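Local coordinates for protein CEP104 (Gallus gallus, PDB 5JO8) that is a centriolar protein whose TOG domain, an array of paired helices, probably binds tubulin or microtubules, at residues L61-Y65 and A105-L109; L68-V73 and Q116-H121; L140-S146 and H188-R193; L181-T187 and E225-V231. All blocks are in the same frame, centred on the assembly; numbering follows the deposited sequence.

Interaction 1: L61-Y65 and A105-L109; sequences LLAVY and ASLKL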
loop_
_atom_site.group_PDB
_atom_site.type_symbol
_atom_site.label_atom_id
_atom_site.label_comp_id
_atom_site.label_asym_id
_atom_site.label_seq_id
_atom_site.Cartn_x
_atom_site.Cartn_y
_atom_site.Cartn_z
ATOM N N LEU A 61 -3.032 7.380 -19.317
ATOM C CA LEU A 61 -1.985 7.024 -18.365
ATOM C C LEU A 61 -0.665 6.653 -19.050
ATOM O O LEU A 61 0.419 7.002 -18.570
ATOM C CB LEU A 61 -2.467 5.880 -17.470
ATOM C CG LEU A 61 -3.710 6.248 -16.652
ATOM C CD1 LEU A 61 -4.337 4.982 -16.076
ATOM C CD2 LEU A 61 -3.405 7.260 -15.544
ATOM N N LEU A 62 -0.755 5.941 -20.170
ATOM C CA LEU A 62 0.433 5.622 -20.952
ATOM C C LEU A 62 1.047 6.875 -21.573
ATOM O O LEU A 62 2.265 6.954 -21.739
ATOM C CB LEU A 62 0.107 4.563 -22.009
ATOM C CG LEU A 62 -0.305 3.227 -21.382
ATOM C CD1 LEU A 62 -0.645 2.196 -22.452
ATOM C CD2 LEU A 62 0.786 2.711 -20.441
ATOM N N ALA A 63 0.215 7.854 -21.907
ATOM C CA ALA A 63 0.730 9.122 -22.433
ATOM C C ALA A 63 1.464 9.905 -21.353
ATOM O O ALA A 63 2.465 10.568 -21.634
ATOM C CB ALA A 63 -0.384 9.972 -23.030
ATOM N N VAL A 64 0.962 9.833 -20.124
ATOM C CA VAL A 64 1.620 10.479 -18.998
ATOM C C VAL A 64 2.959 9.809 -18.760
ATOM O O VAL A 64 3.962 10.491 -18.537
ATOM C CB VAL A 64 0.733 10.458 -17.743
ATOM C CG1 VAL A 64 1.512 10.934 -16.512
ATOM C CG2 VAL A 64 -0.499 11.306 -17.958
ATOM N N TYR A 65 2.982 8.480 -18.829
ATOM C CA TYR A 65 4.222 7.737 -18.698
ATOM C C TYR A 65 5.232 8.223 -19.737
ATOM O O TYR A 65 6.375 8.530 -19.411
ATOM C CB TYR A 65 3.957 6.233 -18.874
ATOM C CG TYR A 65 5.215 5.416 -19.063
ATOM C CD1 TYR A 65 5.775 5.254 -20.331
ATOM C CD2 TYR A 65 5.856 4.821 -17.983
ATOM C CE1 TYR A 65 6.927 4.536 -20.515
ATOM C CE2 TYR A 65 7.024 4.087 -18.167
ATOM C CZ TYR A 65 7.542 3.949 -19.441
ATOM O OH TYR A 65 8.696 3.240 -19.651
ATOM N N ALA A 105 -1.794 0.132 -16.026
ATOM C CA ALA A 105 -1.098 1.302 -16.551
ATOM C C ALA A 105 -0.787 2.235 -15.390
ATOM O O ALA A 105 0.278 2.858 -15.370
ATOM C CB ALA A 105 -1.923 2.002 -17.619
ATOM N N SER A 106 -1.682 2.316 -14.405
ATOM C CA SER A 106 -1.426 3.193 -13.262
ATOM C C SER A 106 -0.250 2.682 -12.434
ATOM O O SER A 106 0.567 3.473 -11.943
ATOM C CB SER A 106 -2.673 3.388 -12.398
ATOM O OG SER A 106 -2.860 2.315 -11.496
ATOM N N LEU A 107 -0.142 1.366 -12.283
ATOM C CA LEU A 107 0.975 0.781 -11.550
ATOM C C LEU A 107 2.288 0.984 -12.294
ATOM O O LEU A 107 3.315 1.254 -11.669
ATOM C CB LEU A 107 0.766 -0.716 -11.325
ATOM C CG LEU A 107 -0.463 -1.133 -10.528
ATOM C CD1 LEU A 107 -0.446 -2.648 -10.318
ATOM C CD2 LEU A 107 -0.545 -0.413 -9.195
ATOM N N LYS A 108 2.260 0.830 -13.616
ATOM C CA LYS A 108 3.440 1.042 -14.442
ATOM C C LYS A 108 3.931 2.475 -14.256
ATOM O O LYS A 108 5.122 2.723 -14.099
ATOM C CB LYS A 108 3.101 0.796 -15.916
ATOM C CG LYS A 108 4.231 1.052 -16.890
ATOM C CD LYS A 108 3.706 0.950 -18.316
ATOM C CE LYS A 108 4.697 1.474 -19.342
ATOM N NZ LYS A 108 5.872 0.571 -19.546
ATOM N N LEU A 109 2.996 3.412 -14.270
ATOM C CA LEU A 109 3.329 4.819 -14.141
ATOM C C LEU A 109 3.880 5.102 -12.746
ATOM O O LEU A 109 4.909 5.766 -12.612
ATOM C CB LEU A 109 2.081 5.659 -14.406
ATOM C CG LEU A 109 2.171 7.167 -14.196
ATOM C CD1 LEU A 109 3.369 7.760 -14.946
ATOM C CD2 LEU A 109 0.857 7.795 -14.648
#
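Leu-61 faces the second helix through its CB, which lies 3.9 Å from Ala-105 CB, while its CD1 branch reaches on toward the backbone of Ser-106. Leu-109 CD2 lies against the carbonyl O of Leu-61, 4.0 Å away. Leu-62 starts out pointing away from the 105-109 segment, but its CD2 branch curls back and rests against both Ala-105 CB and Lys-108 CD, at 4.0 Å from each. Val-64 meets Leu-109 branch to branch: CG1 of Val-64 is 3.7 Å from CD2 of Leu-109, the two side chains passing at a slant. Tyr-65 carries the polar edge of the contact. Its CG stands trans to the backbone N (chi1 167°), which brings one ring face under the lysine. The extended chain of Lys-108 carries CE over the ring centre, 3.6 Å from the centroid, and the bend at chi4 (73°) turns NZ toward the phenol end. That gives a CH-pi contact from CE and a cation-pi contact from NZ, 4.2 Å from the same centroid. At the root of the tyrosine, Leu-109 CD1 packs against Tyr-65 CA and CB. Leu-61, Val-64, Ser-106 and Leu-109 also touch helix 77-94, so the buried side of the contact belongs to a three-helix core. With the short axes 9.2 Å apart and only 14° from parallel, this is the near-parallel packing of two helices, with helix 77-94 between them in sequence, expected in the HEAT-like helical array of a TOG domain.

Interaction 2: L68-V73 and Q116-H121; sequences LMEMSV and QYVPKH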
loop_
_atom_site.group_PDB
_atom_site.type_symbol
_atom_site.label_atom_id
_atom_site.label_comp_id
_atom_site.label_asym_id
_atom_site.label_seq_id
_atom_site.Cartn_x
_atom_site.Cartn_y
_atom_site.Cartn_z
ATOM N N LEU A 68 6.455 11.981 -18.986
ATOM C CA LEU A 68 7.438 12.036 -17.907
ATOM C C LEU A 68 8.776 11.398 -18.277
ATOM O O LEU A 68 9.822 11.968 -17.964
ATOM C CB LEU A 68 6.885 11.408 -16.627
ATOM C CG LEU A 68 6.118 12.371 -15.715
ATOM C CD1 LEU A 68 4.790 12.764 -16.339
ATOM C CD2 LEU A 68 5.894 11.749 -14.333
ATOM N N MET A 69 8.750 10.237 -18.945
ATOM C CA MET A 69 9.980 9.540 -19.326
ATOM C C MET A 69 10.844 10.380 -20.269
ATOM O O MET A 69 12.072 10.288 -20.250
ATOM C CB MET A 69 9.672 8.181 -19.980
ATOM C CG MET A 69 9.307 7.078 -18.980
ATOM S SD MET A 69 10.692 6.638 -17.914
ATOM C CE MET A 69 11.797 5.867 -19.102
ATOM N N GLU A 70 10.202 11.210 -21.077
ATOM C CA GLU A 70 10.926 11.966 -22.094
ATOM C C GLU A 70 11.326 13.374 -21.654
ATOM O O GLU A 70 11.931 14.117 -22.426
ATOM C CB GLU A 70 10.146 11.972 -23.411
ATOM C CG GLU A 70 10.063 10.575 -24.012
ATOM C CD GLU A 70 9.286 10.511 -25.317
ATOM O OE1 GLU A 70 8.666 11.528 -25.707
ATOM O OE2 GLU A 70 9.301 9.430 -25.948
ATOM N N MET A 71 11.019 13.740 -20.408
ATOM C CA MET A 71 11.444 15.043 -19.891
ATOM C C MET A 71 12.961 15.110 -19.792
ATOM O O MET A 71 13.593 14.256 -19.169
ATOM C CB MET A 71 10.837 15.313 -18.511
ATOM C CG MET A 71 9.332 15.395 -18.494
ATOM S SD MET A 71 8.681 16.649 -19.598
ATOM C CE MET A 71 9.522 18.111 -18.990
ATOM N N SER A 72 13.538 16.135 -20.414
ATOM C CA SER A 72 14.980 16.343 -20.382
ATOM C C SER A 72 15.435 16.723 -18.976
ATOM O O SER A 72 14.675 17.314 -18.212
ATOM C CB SER A 72 15.376 17.440 -21.370
ATOM O OG SER A 72 16.708 17.871 -21.149
ATOM N N VAL A 73 16.676 16.379 -18.642
ATOM C CA VAL A 73 17.230 16.717 -17.334
ATOM C C VAL A 73 17.384 18.224 -17.134
ATOM O O VAL A 73 17.528 18.687 -16.007
ATOM C CB VAL A 73 18.554 15.983 -17.063
ATOM C CG1 VAL A 73 18.318 14.482 -16.944
ATOM C CG2 VAL A 73 19.576 16.307 -18.159
ATOM N N GLN A 116 12.434 5.565 -11.290
ATOM C CA GLN A 116 13.191 6.137 -12.399
ATOM C C GLN A 116 13.214 7.655 -12.399
ATOM O O GLN A 116 14.281 8.258 -12.458
ATOM C CB GLN A 116 12.649 5.643 -13.741
ATOM C CG GLN A 116 12.792 4.147 -13.936
ATOM C CD GLN A 116 12.340 3.701 -15.314
ATOM O OE1 GLN A 116 12.925 4.084 -16.325
ATOM N NE2 GLN A 116 11.282 2.917 -15.361
ATOM N N TYR A 117 12.037 8.266 -12.336
ATOM C CA TYR A 117 11.884 9.709 -12.528
ATOM C C TYR A 117 12.482 10.524 -11.384
ATOM O O TYR A 117 13.303 11.421 -11.611
ATOM C CB TYR A 117 10.403 10.011 -12.696
ATOM C CG TYR A 117 10.020 11.441 -13.006
ATOM C CD1 TYR A 117 9.924 11.885 -14.318
ATOM C CD2 TYR A 117 9.674 12.322 -11.984
ATOM C CE1 TYR A 117 9.530 13.185 -14.608
ATOM C CE2 TYR A 117 9.269 13.613 -12.259
ATOM C CZ TYR A 117 9.207 14.041 -13.573
ATOM O OH TYR A 117 8.780 15.319 -13.816
ATOM N N VAL A 118 12.057 10.244 -10.160
ATOM C CA VAL A 118 12.650 10.924 -9.009
ATOM C C VAL A 118 14.183 10.834 -8.966
ATOM O O VAL A 118 14.842 11.870 -8.855
ATOM C CB VAL A 118 11.981 10.506 -7.685
ATOM C CG1 VAL A 118 12.722 11.114 -6.498
ATOM C CG2 VAL A 118 10.534 10.951 -7.680
ATOM N N PRO A 119 14.764 9.626 -9.107
ATOM C CA PRO A 119 16.233 9.573 -9.108
ATOM C C PRO A 119 16.880 10.250 -10.312
ATOM O O PRO A 119 17.925 10.896 -10.148
ATOM C CB PRO A 119 16.537 8.071 -9.160
ATOM C CG PRO A 119 15.325 7.409 -8.688
ATOM C CD PRO A 119 14.174 8.275 -9.063
ATOM N N LYS A 120 16.286 10.099 -11.493
ATOM C CA LYS A 120 16.818 10.726 -12.712
ATOM C C LYS A 120 16.974 12.236 -12.522
ATOM O O LYS A 120 17.993 12.827 -12.904
ATOM C CB LYS A 120 15.904 10.450 -13.916
ATOM C CG LYS A 120 16.307 11.163 -15.218
ATOM C CD LYS A 120 15.332 10.819 -16.344
ATOM C CE LYS A 120 15.551 11.682 -17.587
ATOM N NZ LYS A 120 14.517 11.401 -18.641
ATOM N N HIS A 121 15.968 12.851 -11.904
ATOM C CA HIS A 121 15.895 14.303 -11.787
ATOM C C HIS A 121 16.327 14.833 -10.418
ATOM O O HIS A 121 16.240 16.034 -10.157
ATOM C CB HIS A 121 14.480 14.785 -12.125
ATOM C CG HIS A 121 14.080 14.497 -13.538
ATOM N ND1 HIS A 121 14.664 15.126 -14.620
ATOM C CD2 HIS A 121 13.179 13.626 -14.050
ATOM C CE1 HIS A 121 14.132 14.662 -15.736
ATOM N NE2 HIS A 121 13.228 13.751 -15.420
HETATM O O HOH W 1 12.222 11.492 -17.002
HETATM O O HOH W 2 14.133 8.623 -19.131
HETATM O O HOH W 3 16.722 16.911 -13.981
#
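Gln-116 meets Met-69 at the outer margin, its extended chain placing OE1 3.5 Å from the CE methyl of a methionine that is bent at both chi2 and chi3. Tyr-117, the next residue, is buried. Its CG is trans to the backbone N (chi1 -176°), and the ring is clasped between two residues: Leu-68 CD2 stands over the centre of one face, 4.0 Å from the centroid, and His-121 CD2 covers the opposite face near the rim. Leu-68 O lies at the edge of the ring, whose OH is bound by Leu-80 O. Here the end of helix 54-69 and the turn after it lean on the end of helix 100-121, inside the helical-repeat array of the TOG domain. Lys-120 stretches straight out across the gap, and its NZ donates to Met-71 O at 3.0 Å, tilted 23° from the carbonyl plane. The same ammonium lies 3.1 Å from Met-69 O, and it also donates to two waters, one handed on to Leu-68 O and the other to Met-69 O. The charge thus sits by carbonyls that close helix 54-69 and begin the following loop. Val-73 CG1 packs crosswise on Lys-120 CE. His-121 turns its CE1 edge to Met-71 O, while NE2 shares the water held by Leu-68 O, and ND1 reaches Val-73 O through another water, 2.8 Å from ND1.

Interaction 3: L140-S146 and H188-R193; sequences LSRTGDS and HLAMSR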
loop_
_atom_site.group_PDB
_atom_site.type_symbol
_atom_site.label_atom_id
_atom_site.label_comp_id
_atom_site.label_asym_id
_atom_site.label_seq_id
_atom_site.Cartn_x
_atom_site.Cartn_y
_atom_site.Cartn_z
ATOM N N LEU A 140 -4.036 -0.408 -0.953
ATOM C CA LEU A 140 -4.526 -1.268 0.128
ATOM C C LEU A 140 -6.010 -1.566 -0.019
ATOM O O LEU A 140 -6.450 -2.685 0.251
ATOM C CB LEU A 140 -4.202 -0.678 1.504
ATOM C CG LEU A 140 -2.775 -1.017 1.923
ATOM C CD1 LEU A 140 -2.352 -0.178 3.112
ATOM C CD2 LEU A 140 -2.654 -2.507 2.263
ATOM N N SER A 141 -6.786 -0.570 -0.426
ATOM C CA SER A 141 -8.214 -0.776 -0.659
ATOM C C SER A 141 -8.474 -1.884 -1.672
ATOM O O SER A 141 -9.396 -2.670 -1.498
ATOM C CB SER A 141 -8.886 0.520 -1.122
ATOM O OG SER A 141 -9.051 1.418 -0.043
ATOM N N ARG A 142 -7.660 -1.951 -2.720
ATOM C CA ARG A 142 -7.856 -2.943 -3.775
ATOM C C ARG A 142 -7.541 -4.352 -3.278
ATOM O O ARG A 142 -8.009 -5.322 -3.848
ATOM C CB ARG A 142 -7.014 -2.638 -5.019
ATOM C CG ARG A 142 -7.229 -1.240 -5.618
ATOM C CD ARG A 142 -8.700 -0.875 -5.806
ATOM N NE ARG A 142 -9.451 -1.863 -6.585
ATOM C CZ ARG A 142 -9.472 -1.934 -7.911
ATOM N NH1 ARG A 142 -8.769 -1.081 -8.647
ATOM N NH2 ARG A 142 -10.194 -2.873 -8.513
ATOM N N THR A 143 -6.747 -4.464 -2.215
ATOM C CA THR A 143 -6.491 -5.789 -1.631
ATOM C C THR A 143 -7.734 -6.340 -0.930
ATOM O O THR A 143 -7.736 -7.483 -0.472
ATOM C CB THR A 143 -5.301 -5.797 -0.640
ATOM O OG1 THR A 143 -5.665 -5.139 0.578
ATOM C CG2 THR A 143 -4.060 -5.148 -1.258
ATOM N N GLY A 144 -8.784 -5.528 -0.849
ATOM C CA GLY A 144 -10.073 -5.983 -0.348
ATOM C C GLY A 144 -11.047 -6.403 -1.438
ATOM O O GLY A 144 -12.202 -6.727 -1.151
ATOM N N ASP A 145 -10.582 -6.405 -2.687
ATOM C CA ASP A 145 -11.426 -6.759 -3.830
ATOM C C ASP A 145 -12.038 -8.144 -3.681
ATOM O O ASP A 145 -11.434 -9.036 -3.099
ATOM C CB ASP A 145 -10.613 -6.726 -5.120
ATOM C CG ASP A 145 -11.482 -6.582 -6.343
ATOM O OD1 ASP A 145 -11.867 -5.435 -6.655
ATOM O OD2 ASP A 145 -11.780 -7.607 -6.986
ATOM N N SER A 146 -13.231 -8.337 -4.237
ATOM C CA SER A 146 -13.903 -9.637 -4.143
ATOM C C SER A 146 -13.275 -10.731 -5.023
ATOM O O SER A 146 -13.537 -11.925 -4.824
ATOM C CB SER A 146 -15.396 -9.490 -4.448
ATOM O OG SER A 146 -15.595 -8.849 -5.694
ATOM N N HIS A 188 -11.917 -9.878 3.263
ATOM C CA HIS A 188 -10.839 -9.876 2.273
ATOM C C HIS A 188 -9.785 -8.820 2.594
ATOM O O HIS A 188 -8.587 -9.095 2.545
ATOM C CB HIS A 188 -11.387 -9.663 0.863
ATOM C CG HIS A 188 -12.182 -10.821 0.357
ATOM N ND1 HIS A 188 -13.317 -10.674 -0.412
ATOM C CD2 HIS A 188 -12.003 -12.154 0.516
ATOM C CE1 HIS A 188 -13.803 -11.867 -0.707
ATOM N NE2 HIS A 188 -13.027 -12.782 -0.153
ATOM N N LEU A 189 -10.243 -7.626 2.936
ATOM C CA LEU A 189 -9.352 -6.544 3.337
ATOM C C LEU A 189 -8.505 -6.954 4.542
ATOM O O LEU A 189 -7.294 -6.745 4.566
ATOM C CB LEU A 189 -10.180 -5.319 3.700
ATOM C CG LEU A 189 -9.418 -4.017 3.902
ATOM C CD1 LEU A 189 -8.776 -3.578 2.590
ATOM C CD2 LEU A 189 -10.356 -2.946 4.455
ATOM N N ALA A 190 -9.147 -7.542 5.547
ATOM C CA ALA A 190 -8.437 -7.893 6.772
ATOM C C ALA A 190 -7.424 -8.991 6.515
ATOM O O ALA A 190 -6.298 -8.938 7.001
ATOM C CB ALA A 190 -9.428 -8.349 7.835
ATOM N N MET A 191 -7.838 -10.001 5.762
ATOM C CA MET A 191 -6.955 -11.103 5.419
ATOM C C MET A 191 -5.729 -10.618 4.661
ATOM O O MET A 191 -4.608 -11.026 4.953
ATOM C CB MET A 191 -7.699 -12.143 4.586
ATOM C CG MET A 191 -8.520 -13.122 5.402
ATOM S SD MET A 191 -7.495 -14.041 6.566
ATOM C CE MET A 191 -6.371 -14.883 5.450
ATOM N N SER A 192 -5.944 -9.748 3.680
ATOM C CA SER A 192 -4.844 -9.204 2.903
ATOM C C SER A 192 -3.887 -8.436 3.789
ATOM O O SER A 192 -2.675 -8.526 3.625
ATOM C CB SER A 192 -5.372 -8.272 1.818
ATOM O OG SER A 192 -6.026 -9.005 0.793
ATOM N N ARG A 193 -4.442 -7.703 4.742
ATOM C CA ARG A 193 -3.597 -6.915 5.627
ATOM C C ARG A 193 -2.740 -7.792 6.530
ATOM O O ARG A 193 -1.538 -7.572 6.639
ATOM C CB ARG A 193 -4.403 -5.918 6.455
ATOM C CG ARG A 193 -3.508 -4.920 7.181
ATOM C CD ARG A 193 -3.548 -3.526 6.537
ATOM N NE ARG A 193 -4.694 -2.778 7.047
ATOM C CZ ARG A 193 -4.759 -2.247 8.264
ATOM N NH1 ARG A 193 -3.740 -2.376 9.103
ATOM N NH2 ARG A 193 -5.849 -1.598 8.647
HETATM O O HOH W 4 -5.650 -4.805 3.373
HETATM O O HOH W 5 -13.006 -6.480 1.564
HETATM O O HOH W 6 -14.753 -7.978 -1.231
#
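Ser-192 holds OG trans to its carbonyl carbon (chi1 -71°), which aims the hydroxyl at Thr-143, whose own OG1 is tucked between backbone N and carbonyl carbon (chi1 73°). The serine OG donates to Thr-143 O at 2.6 Å, coming in from 26° outside the carbonyl plane. Thr-143 OG1 instead turns back along its own chain and donates to Leu-140 O, also at 2.6 Å, in the carbonyl plane on a lone pair. Its oxygen then accepts from a water that also donates to Leu-189 O, so both segments are tied through this one hydroxyl. The same Leu-140 O is pressed by Leu-189 CD1, 3.4 Å away. This is the end of helix 125-142, where a type I turn from Arg-142 to Asp-145 leads on to helix 148-163, meeting the first turns of helix 187-204: a helix-to-loop junction of the TOG array. Gly-144 brings its CA to 3.7 Å from Leu-189 N, with Leu-189 CD1 close by where a side chain would stand. Its carbonyl O accepts from two waters, one passed on to Leu-189 N and the other placed in the plane of the His-188 ring, 3.2 Å from ND1. His-188 CB rests 3.7 Å from Gly-144 O, and its ring slants past Asp-145 O and Ser-146 CA. At the far end Leu-140 CD2 grazes Arg-193 CD, whose guanidinium binds the carbonyls of Leu-177, Gln-179 and Leu-180.

Interaction 4: L181-T187 and E225-V231; sequences LKPNSPT and EHRVYEV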
loop_
_atom_site.group_PDB
_atom_site.type_symbol
_atom_site.label_atom_id
_atom_site.label_comp_id
_atom_site.label_asym_id
_atom_site.label_seq_id
_atom_site.Cartn_x
_atom_site.Cartn_y
_atom_site.Cartn_z
ATOM N N LEU A 181 -6.545 -2.565 12.816
ATOM C CA LEU A 181 -7.497 -3.290 11.995
ATOM C C LEU A 181 -8.753 -3.466 12.843
ATOM O O LEU A 181 -8.704 -4.103 13.893
ATOM C CB LEU A 181 -6.918 -4.652 11.618
ATOM C CG LEU A 181 -7.703 -5.541 10.660
ATOM C CD1 LEU A 181 -7.659 -4.985 9.241
ATOM C CD2 LEU A 181 -7.160 -6.961 10.710
ATOM N N LYS A 182 -9.869 -2.889 12.405
ATOM C CA LYS A 182 -11.121 -3.013 13.152
ATOM C C LYS A 182 -11.610 -4.460 13.139
ATOM O O LYS A 182 -11.468 -5.153 12.136
ATOM C CB LYS A 182 -12.196 -2.077 12.587
ATOM C CG LYS A 182 -11.969 -0.601 12.891
ATOM C CD LYS A 182 -13.178 0.231 12.492
ATOM C CE LYS A 182 -12.920 1.717 12.692
ATOM N NZ LYS A 182 -14.097 2.547 12.305
ATOM N N PRO A 183 -12.186 -4.921 14.259
ATOM C CA PRO A 183 -12.629 -6.318 14.402
ATOM C C PRO A 183 -13.720 -6.707 13.415
ATOM O O PRO A 183 -13.916 -7.897 13.141
ATOM C CB PRO A 183 -13.193 -6.359 15.826
ATOM C CG PRO A 183 -12.533 -5.230 16.530
ATOM C CD PRO A 183 -12.364 -4.157 15.504
ATOM N N ASN A 184 -14.427 -5.707 12.899
ATOM C CA ASN A 184 -15.526 -5.926 11.970
ATOM C C ASN A 184 -15.135 -5.565 10.539
ATOM O O ASN A 184 -15.981 -5.567 9.647
ATOM C CB ASN A 184 -16.724 -5.080 12.392
ATOM C CG ASN A 184 -16.380 -3.608 12.492
ATOM O OD1 ASN A 184 -15.724 -3.175 13.441
ATOM N ND2 ASN A 184 -16.818 -2.831 11.511
ATOM N N SER A 185 -13.860 -5.245 10.326
ATOM C CA SER A 185 -13.370 -4.902 8.993
ATOM C C SER A 185 -13.662 -6.013 7.988
ATOM O O SER A 185 -13.688 -7.196 8.348
ATOM C CB SER A 185 -11.869 -4.620 9.031
ATOM O OG SER A 185 -11.159 -5.746 9.511
ATOM N N PRO A 186 -13.890 -5.639 6.718
ATOM C CA PRO A 186 -14.204 -6.617 5.673
ATOM C C PRO A 186 -13.175 -7.741 5.599
ATOM O O PRO A 186 -11.969 -7.496 5.693
ATOM C CB PRO A 186 -14.188 -5.777 4.394
ATOM C CG PRO A 186 -14.583 -4.416 4.850
ATOM C CD PRO A 186 -13.959 -4.252 6.213
ATOM N N THR A 187 -13.664 -8.964 5.443
ATOM C CA THR A 187 -12.821 -10.147 5.522
ATOM C C THR A 187 -11.650 -10.139 4.539
ATOM O O THR A 187 -10.515 -10.364 4.936
ATOM C CB THR A 187 -13.658 -11.411 5.333
ATOM O OG1 THR A 187 -14.681 -11.430 6.337
ATOM C CG2 THR A 187 -12.790 -12.655 5.463
ATOM N N GLU A 225 -8.705 -9.992 17.748
ATOM C CA GLU A 225 -10.091 -9.703 18.095
ATOM C C GLU A 225 -11.002 -9.776 16.875
ATOM O O GLU A 225 -12.219 -9.649 16.991
ATOM C CB GLU A 225 -10.199 -8.326 18.757
ATOM C CG GLU A 225 -9.341 -8.178 20.003
ATOM C CD GLU A 225 -9.790 -7.031 20.881
ATOM O OE1 GLU A 225 -10.191 -5.982 20.331
ATOM O OE2 GLU A 225 -9.752 -7.180 22.121
ATOM N N HIS A 226 -10.420 -9.976 15.698
ATOM C CA HIS A 226 -11.228 -9.977 14.484
ATOM C C HIS A 226 -12.266 -11.094 14.505
ATOM O O HIS A 226 -12.033 -12.159 15.070
ATOM C CB HIS A 226 -10.357 -10.076 13.231
ATOM C CG HIS A 226 -11.070 -9.669 11.978
ATOM N ND1 HIS A 226 -11.869 -10.529 11.258
ATOM C CD2 HIS A 226 -11.124 -8.478 11.336
ATOM C CE1 HIS A 226 -12.374 -9.891 10.217
ATOM N NE2 HIS A 226 -11.936 -8.644 10.240
ATOM N N ARG A 227 -13.420 -10.843 13.902
ATOM C CA ARG A 227 -14.506 -11.821 13.944
ATOM C C ARG A 227 -14.234 -13.083 13.117
ATOM O O ARG A 227 -14.847 -14.122 13.343
ATOM C CB ARG A 227 -15.830 -11.173 13.526
ATOM C CG ARG A 227 -15.841 -10.620 12.116
ATOM C CD ARG A 227 -17.099 -9.801 11.869
ATOM N NE ARG A 227 -17.178 -9.326 10.489
ATOM C CZ ARG A 227 -18.198 -8.629 9.997
ATOM N NH1 ARG A 227 -19.230 -8.324 10.771
ATOM N NH2 ARG A 227 -18.184 -8.239 8.728
ATOM N N VAL A 228 -13.309 -13.002 12.168
ATOM C CA VAL A 228 -13.060 -14.119 11.263
ATOM C C VAL A 228 -11.856 -14.962 11.682
ATOM O O VAL A 228 -10.748 -14.441 11.850
ATOM C CB VAL A 228 -12.933 -13.632 9.809
ATOM C CG1 VAL A 228 -12.578 -14.783 8.891
ATOM C CG2 VAL A 228 -14.225 -12.952 9.364
ATOM N N TYR A 229 -12.081 -16.267 11.848
ATOM C CA TYR A 229 -11.028 -17.178 12.289
ATOM C C TYR A 229 -9.748 -17.074 11.463
ATOM O O TYR A 229 -8.651 -17.034 12.011
ATOM C CB TYR A 229 -11.524 -18.634 12.283
ATOM C CG TYR A 229 -10.409 -19.649 12.473
ATOM C CD1 TYR A 229 -9.963 -19.992 13.740
ATOM C CD2 TYR A 229 -9.794 -20.243 11.382
ATOM C CE1 TYR A 229 -8.941 -20.914 13.918
ATOM C CE2 TYR A 229 -8.768 -21.160 11.549
ATOM C CZ TYR A 229 -8.345 -21.491 12.814
ATOM O OH TYR A 229 -7.328 -22.410 12.964
ATOM N N GLU A 230 -9.892 -17.055 10.146
ATOM C CA GLU A 230 -8.738 -17.080 9.259
ATOM C C GLU A 230 -7.840 -15.846 9.492
ATOM O O GLU A 230 -6.615 -15.937 9.414
ATOM C CB GLU A 230 -9.196 -17.207 7.803
ATOM C CG GLU A 230 -8.124 -17.650 6.845
ATOM C CD GLU A 230 -8.677 -17.973 5.472
ATOM O OE1 GLU A 230 -9.916 -17.939 5.306
ATOM O OE2 GLU A 230 -7.873 -18.271 4.564
ATOM N N VAL A 231 -8.464 -14.715 9.811
ATOM C CA VAL A 231 -7.731 -13.496 10.170
ATOM C C VAL A 231 -6.965 -13.670 11.484
ATOM O O VAL A 231 -5.768 -13.365 11.571
ATOM C CB VAL A 231 -8.677 -12.290 10.259
ATOM C CG1 VAL A 231 -7.892 -11.029 10.647
ATOM C CG2 VAL A 231 -9.405 -12.075 8.945
HETATM O O HOH W 7 -15.315 -9.371 8.329
#
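His-226 lays its imidazole flat beneath Pro-183 O, which stands 3.4 Å above the plane over the ring centre; Val-231 CG2 covers the opposite face toward the rim. With CG trans to the backbone N (chi1 -162°), the ring edge carrying NE2 enters the type I turn from Lys-182 to Ser-185. There NE2 donates to Ser-185 O at 3.0 Å, close to the ring plane, and more weakly to Ser-185 OG. That hydroxyl is itself set by donating to Lys-182 O at 2.7 Å. The other ring nitrogen, His-226 ND1, accepts from Val-228 N at 3.0 Å. Pro-183 O also takes Arg-227 N at 3.1 Å, in its carbonyl plane. The extended Arg-227 chain sweeps over this turn, bringing one guanidinium face over Asn-184 O, and its NE donates to a water that also serves Ser-185 O and Thr-187 OG1. Thr-187 crosses Val-228 at about a right angle, OG1 against CG2. Below, Leu-181 CD2 and Val-231 CG1 meet tip to tip at 4.1 Å. Donation from NE2 and acceptance at ND1 are consistent with a neutral imidazole protonated on NE2, its rotation fixed by bonds at both nitrogens.

Overall arrangement
The four contacts lie along one helical array, with no ligand or active site among them. Interactions 1 and 2 share helices 54-69 and 100-121: 61-65 and 105-109 pack further back along the pair, and 68-73 with 116-121 continue it toward the C-terminal ends, centres 14 Å apart. Interaction 3 comes later in the chain, its centre 23 Å from that of interaction 1. Interactions 3 and 4, centres 12 Å apart, touch directly: Met-191 packs on Glu-230 and Val-231, while Ala-190 lies against Ser-185 and His-226. Interactions 2 and 4 are the most widely separated, at 42 Å between centres, on opposite sides of the chain's centre.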